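Beta-d-glucoside glucohydrolase (Hypocrea jecorina, PDB 3ZZ1) probably hydrolyses terminal, non-reducing beta-D-glucosyl residues, releasing beta-D-glucose, as a secreted family 3 glycosidase of cellulose breakdown. Local coordinates at residues P55-Q60 against L251-P256; V29-G34 against R291-W296. All coordinates share one frame; numbering follows the deposited sequence.

Contact 1: residues P55-Q60 against L251-P256; sequences PSLCLQ and LDMSMP
Asp252 OD2, gripped by the ammonium group of Lys224 and by the backbone N of Val233, fixes the chain just before Met253, whose methyl CE meets Leu57 CD2 at 3.9 Å. The other carboxylate oxygen, OD1, forms a salt bridge with Arg284, so two basic residues pair with this buried carboxylate, which probably favours its ionised form. The contact itself is wholly apolar. Met253 leaves the backbone with CG anti to its N (chi1 -165°) and runs straight until it bends at chi3, which carries CE to the branch of Leu57. Leu59 divides its methyls between the two methionines: CD2 lies 4.3 Å from Met253 SD, while CD1 rests 4.0 Å from Met255 CE and nearly as close to that sulfur. Met255, bent at both chi2 and chi3, crosses Leu59 at a slant. The backbones stand well apart, with Leu57 CA and Met253 CA 11.3 Å from each other, so between the two segments the leucine and methionine side chains bridge the gap. Strands 58-60 and 232-235 are well separated in the sheet order of the TIM-barrel-related domain, yet Asp252 bonds to the latter through Val233, and the methionines that follow pack on the leucines of the former in the apolar interior, where Val108 of the adjacent strand, Met234 and Tyr232 of strand 232-235 and Ile292 of helix 282-298 join them.

Contact 2: residues V29-G34 against R291-W296; sequences VGIVSG and RILAAW
Two helices of the N-terminal part of the enzyme pack here: the last turn of helix 25-32 lies against helix 282-298 of the TIM-barrel-related domain. Ile31 and Ile292 form the centre of the interface, their branch methyls CG2 approaching to 3.8 Å as the two side chains slide past each other in opposite directions. Ile292 holds CG1 anti to its carbonyl carbon (chi1 -62°) and extends from there to CD1, which comes within 3.7 Å of Val32 CG1 and also lies beside the carbonyl oxygen of Ile31. One isoleucine end therefore packs against two consecutive residues. Ile31 CD1 also meets Leu293 CD2 at 4.1 Å, the two side chains crossing near a right angle. Where the helix stops, Ser33 turns back on it: OG donates to Val29 O at 2.6 Å, from somewhat outside the carbonyl plane. The same carbonyl takes a weak bond from Ser33 N. Outside the pair, Val289 of helix 282-298 packs on Ile31 and Val32, and Ala19 of helix 8-20 on Leu293. With branched aliphatic groups on both sides and no polar pairing between the segments, the contact rests on van der Waals packing and the burial of hydrocarbon, while Ser33 OG is satisfied by Val29 O and Gly268 N, and Arg291 by Asp287, Phe229 O and Gly231 O.

From the N terminus the chain passes helix 25-32, then strand 58-60, and much later the loop 251-256 and helix 282-298. Contact 2 joins the first and last of these and so closes the larger loop; contact 1, between the middle two, lies wholly within it, and the two do not cross. Their centres are about 7 Å apart. The end of helix 25-32 and the turn after it bond to Ser254: Ser254 N lies 2.9 Å from Val32 O, and Ser254 O lies 2.9 Å from Gly34 N. Loop 251-256 thus ties the N-terminal helix 25-32 to helix 282-298 and strand 58-60.

Contact 1: residues P55-Q60 against L251-P256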
loop_
_atom_site.group_PDB
_atom_site.type_symbol
_atom_site.label_atom_id
_atom_site.label_comp_id
_atom_site.label_asym_id
_atom_site.label_seq_id
_atom_site.Cartn_x
_atom_site.Cartn_y
_atom_site.Cartn_z
ATOM N N PRO A 55 -10.790 -5.337 27.781
ATOM C CA PRO A 55 -9.404 -5.609 28.136
ATOM C C PRO A 55 -8.538 -4.382 27.897
ATOM O O PRO A 55 -9.021 -3.379 27.369
ATOM C CB PRO A 55 -9.015 -6.721 27.157
ATOM C CG PRO A 55 -9.805 -6.410 25.935
ATOM C CD PRO A 55 -11.123 -5.858 26.440
ATOM N N SER A 56 -7.273 -4.452 28.298
ATOM C CA SER A 56 -6.300 -3.478 27.841
ATOM C C SER A 56 -6.172 -3.725 26.345
ATOM O O SER A 56 -5.701 -4.791 25.933
ATOM C CB SER A 56 -4.962 -3.693 28.539
ATOM O OG SER A 56 -3.944 -2.920 27.929
ATOM N N LEU A 57 -6.632 -2.769 25.537
ATOM C CA LEU A 57 -6.597 -2.909 24.080
ATOM C C LEU A 57 -5.150 -3.023 23.616
ATOM O O LEU A 57 -4.302 -2.230 24.021
ATOM C CB LEU A 57 -7.304 -1.737 23.391
ATOM C CG LEU A 57 -7.683 -1.940 21.918
ATOM C CD1 LEU A 57 -8.920 -2.825 21.772
ATOM C CD2 LEU A 57 -7.913 -0.602 21.241
ATOM N N CYS A 58 -4.871 -4.029 22.794
ATOM C CA CYS A 58 -3.507 -4.304 22.361
ATOM C C CYS A 58 -3.336 -3.937 20.892
ATOM O O CYS A 58 -3.977 -4.526 20.012
ATOM C CB CYS A 58 -3.144 -5.769 22.620
ATOM S SG CYS A 58 -1.613 -6.326 21.820
ATOM N N LEU A 59 -2.481 -2.949 20.646
ATOM C CA LEU A 59 -2.241 -2.433 19.303
ATOM C C LEU A 59 -0.831 -2.791 18.853
ATOM O O LEU A 59 0.127 -2.579 19.591
ATOM C CB LEU A 59 -2.439 -0.915 19.258
ATOM C CG LEU A 59 -3.822 -0.384 19.649
ATOM C CD1 LEU A 59 -3.896 -0.034 21.134
ATOM C CD2 LEU A 59 -4.158 0.829 18.805
ATOM N N GLN A 60 -0.718 -3.336 17.642
ATOM C CA GLN A 60 0.572 -3.778 17.110
ATOM C C GLN A 60 0.736 -3.423 15.639
ATOM O O GLN A 60 -0.222 -3.468 14.865
ATOM C CB GLN A 60 0.721 -5.294 17.278
ATOM C CG GLN A 60 2.164 -5.811 17.258
ATOM C CD GLN A 60 2.824 -5.804 18.634
ATOM O OE1 GLN A 60 3.939 -6.298 18.801
ATOM N NE2 GLN A 60 2.137 -5.251 19.617
ATOM N N LEU A 251 -9.949 14.029 17.752
ATOM C CA LEU A 251 -9.052 12.944 18.173
ATOM C C LEU A 251 -9.724 12.067 19.234
ATOM O O LEU A 251 -10.394 12.578 20.134
ATOM C CB LEU A 251 -7.727 13.492 18.708
ATOM C CG LEU A 251 -6.666 12.454 19.098
ATOM C CD1 LEU A 251 -6.303 11.571 17.909
ATOM C CD2 LEU A 251 -5.441 13.139 19.658
ATOM N N ASP A 252 -9.530 10.753 19.121
ATOM C CA ASP A 252 -10.192 9.782 19.991
ATOM C C ASP A 252 -9.236 8.980 20.865
ATOM O O ASP A 252 -9.639 8.473 21.913
ATOM C CB ASP A 252 -11.032 8.809 19.157
ATOM C CG ASP A 252 -12.115 9.503 18.360
ATOM O OD1 ASP A 252 -12.864 10.310 18.947
ATOM O OD2 ASP A 252 -12.224 9.233 17.147
ATOM N N MET A 253 -7.976 8.861 20.439
ATOM C CA MET A 253 -7.024 7.992 21.121
ATOM C C MET A 253 -5.589 8.522 21.073
ATOM O O MET A 253 -5.046 8.796 20.005
ATOM C CB MET A 253 -7.094 6.559 20.569
ATOM C CG MET A 253 -6.395 5.527 21.455
ATOM S SD MET A 253 -6.413 3.842 20.811
ATOM C CE MET A 253 -8.043 3.299 21.299
ATOM N N SER A 254 -4.996 8.654 22.254
ATOM C CA SER A 254 -3.643 9.157 22.410
ATOM C C SER A 254 -2.644 7.999 22.430
ATOM O O SER A 254 -2.535 7.279 23.426
ATOM C CB SER A 254 -3.551 9.963 23.706
ATOM O OG SER A 254 -2.263 10.512 23.871
ATOM N N MET A 255 -1.923 7.827 21.325
ATOM C CA MET A 255 -0.958 6.728 21.177
ATOM C C MET A 255 0.478 7.231 21.036
ATOM O O MET A 255 0.733 8.171 20.283
ATOM C CB MET A 255 -1.322 5.857 19.970
ATOM C CG MET A 255 -2.433 4.861 20.239
ATOM S SD MET A 255 -1.912 3.509 21.314
ATOM C CE MET A 255 -3.173 3.592 22.575
ATOM N N PRO A 256 1.425 6.614 21.764
ATOM C CA PRO A 256 1.227 5.532 22.732
ATOM C C PRO A 256 0.903 6.038 24.134
ATOM O O PRO A 256 0.753 5.235 25.054
ATOM C CB PRO A 256 2.591 4.841 22.744
ATOM C CG PRO A 256 3.542 5.950 22.499
ATOM C CD PRO A 256 2.859 6.902 21.561
#

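Contact 2: residues V29-G34 against R291-W296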
loop_
_atom_site.group_PDB
_atom_site.type_symbol
_atom_site.label_atom_id
_atom_site.label_comp_id
_atom_site.label_asym_id
_atom_site.label_seq_id
_atom_site.Cartn_x
_atom_site.Cartn_y
_atom_site.Cartn_z
ATOM N N VAL A 29 -11.347 7.802 30.458
ATOM C CA VAL A 29 -10.012 8.359 30.240
ATOM C C VAL A 29 -8.992 7.240 30.008
ATOM O O VAL A 29 -8.086 7.384 29.192
ATOM C CB VAL A 29 -9.586 9.306 31.397
ATOM C CG1 VAL A 29 -8.102 9.631 31.337
ATOM C CG2 VAL A 29 -10.405 10.596 31.352
ATOM N N GLY A 30 -9.165 6.124 30.709
ATOM C CA GLY A 30 -8.301 4.954 30.541
ATOM C C GLY A 30 -8.454 4.287 29.181
ATOM O O GLY A 30 -7.492 3.739 28.640
ATOM N N ILE A 31 -9.667 4.338 28.632
ATOM C CA ILE A 31 -9.969 3.759 27.321
ATOM C C ILE A 31 -9.330 4.551 26.167
ATOM O O ILE A 31 -8.884 3.963 25.176
ATOM C CB ILE A 31 -11.510 3.601 27.118
ATOM C CG1 ILE A 31 -12.064 2.545 28.092
ATOM C CG2 ILE A 31 -11.854 3.222 25.669
ATOM C CD1 ILE A 31 -13.578 2.382 28.070
ATOM N N VAL A 32 -9.271 5.872 26.312
ATOM C CA VAL A 32 -8.785 6.749 25.246
ATOM C C VAL A 32 -7.301 7.120 25.368
ATOM O O VAL A 32 -6.726 7.679 24.434
ATOM C CB VAL A 32 -9.639 8.046 25.134
ATOM C CG1 VAL A 32 -11.124 7.703 25.074
ATOM C CG2 VAL A 32 -9.354 8.990 26.288
ATOM N N SER A 33 -6.692 6.810 26.512
ATOM C CA SER A 33 -5.315 7.216 26.787
ATOM C C SER A 33 -4.370 6.021 26.821
ATOM O O SER A 33 -4.536 5.113 27.639
ATOM C CB SER A 33 -5.231 7.979 28.114
ATOM O OG SER A 33 -6.236 8.970 28.207
ATOM N N GLY A 34 -3.382 6.030 25.928
ATOM C CA GLY A 34 -2.305 5.040 25.944
ATOM C C GLY A 34 -1.500 5.095 27.234
ATOM O O GLY A 34 -1.279 6.174 27.797
ATOM N N ARG A 291 -16.946 5.453 19.921
ATOM C CA ARG A 291 -16.236 5.053 18.711
ATOM C C ARG A 291 -15.270 3.883 18.954
ATOM O O ARG A 291 -15.230 2.930 18.167
ATOM C CB ARG A 291 -15.510 6.263 18.109
ATOM C CG ARG A 291 -16.463 7.353 17.628
ATOM C CD ARG A 291 -15.740 8.608 17.183
ATOM N NE ARG A 291 -16.665 9.567 16.584
ATOM C CZ ARG A 291 -17.021 9.580 15.299
ATOM N NH1 ARG A 291 -16.526 8.686 14.454
ATOM N NH2 ARG A 291 -17.873 10.500 14.854
ATOM N N ILE A 292 -14.522 3.950 20.056
ATOM C CA ILE A 292 -13.551 2.907 20.419
ATOM C C ILE A 292 -14.251 1.594 20.789
ATOM O O ILE A 292 -13.897 0.528 20.272
ATOM C CB ILE A 292 -12.596 3.359 21.565
ATOM C CG1 ILE A 292 -11.765 4.568 21.132
ATOM C CG2 ILE A 292 -11.666 2.229 21.975
ATOM C CD1 ILE A 292 -11.130 5.337 22.294
ATOM N N LEU A 293 -15.243 1.674 21.676
ATOM C CA LEU A 293 -16.029 0.493 22.059
ATOM C C LEU A 293 -16.832 -0.090 20.893
ATOM O O LEU A 293 -16.985 -1.307 20.797
ATOM C CB LEU A 293 -16.958 0.796 23.235
ATOM C CG LEU A 293 -16.337 1.169 24.586
ATOM C CD1 LEU A 293 -17.439 1.349 25.616
ATOM C CD2 LEU A 293 -15.314 0.144 25.052
ATOM N N ALA A 294 -17.338 0.772 20.011
ATOM C CA ALA A 294 -18.080 0.307 18.837
ATOM C C ALA A 294 -17.212 -0.543 17.919
ATOM O O ALA A 294 -17.690 -1.517 17.352
ATOM C CB ALA A 294 -18.666 1.472 18.070
ATOM N N ALA A 295 -15.942 -0.166 17.779
ATOM C CA ALA A 295 -14.989 -0.898 16.945
ATOM C C ALA A 295 -14.715 -2.279 17.526
ATOM O O ALA A 295 -14.538 -3.256 16.791
ATOM C CB ALA A 295 -13.690 -0.111 16.811
ATOM N N TRP A 296 -14.692 -2.338 18.854
ATOM C CA TRP A 296 -14.500 -3.565 19.613
ATOM C C TRP A 296 -15.702 -4.496 19.433
ATOM O O TRP A 296 -15.537 -5.700 19.184
ATOM C CB TRP A 296 -14.290 -3.180 21.080
ATOM C CG TRP A 296 -13.942 -4.287 22.045
ATOM C CD1 TRP A 296 -12.845 -5.100 22.009
ATOM C CD2 TRP A 296 -14.665 -4.640 23.234
ATOM N NE1 TRP A 296 -12.860 -5.960 23.080
ATOM C CE2 TRP A 296 -13.962 -5.694 23.852
ATOM C CE3 TRP A 296 -15.843 -4.169 23.832
ATOM C CZ2 TRP A 296 -14.402 -6.295 25.041
ATOM C CZ3 TRP A 296 -16.284 -4.769 25.017
ATOM C CH2 TRP A 296 -15.564 -5.821 25.603
#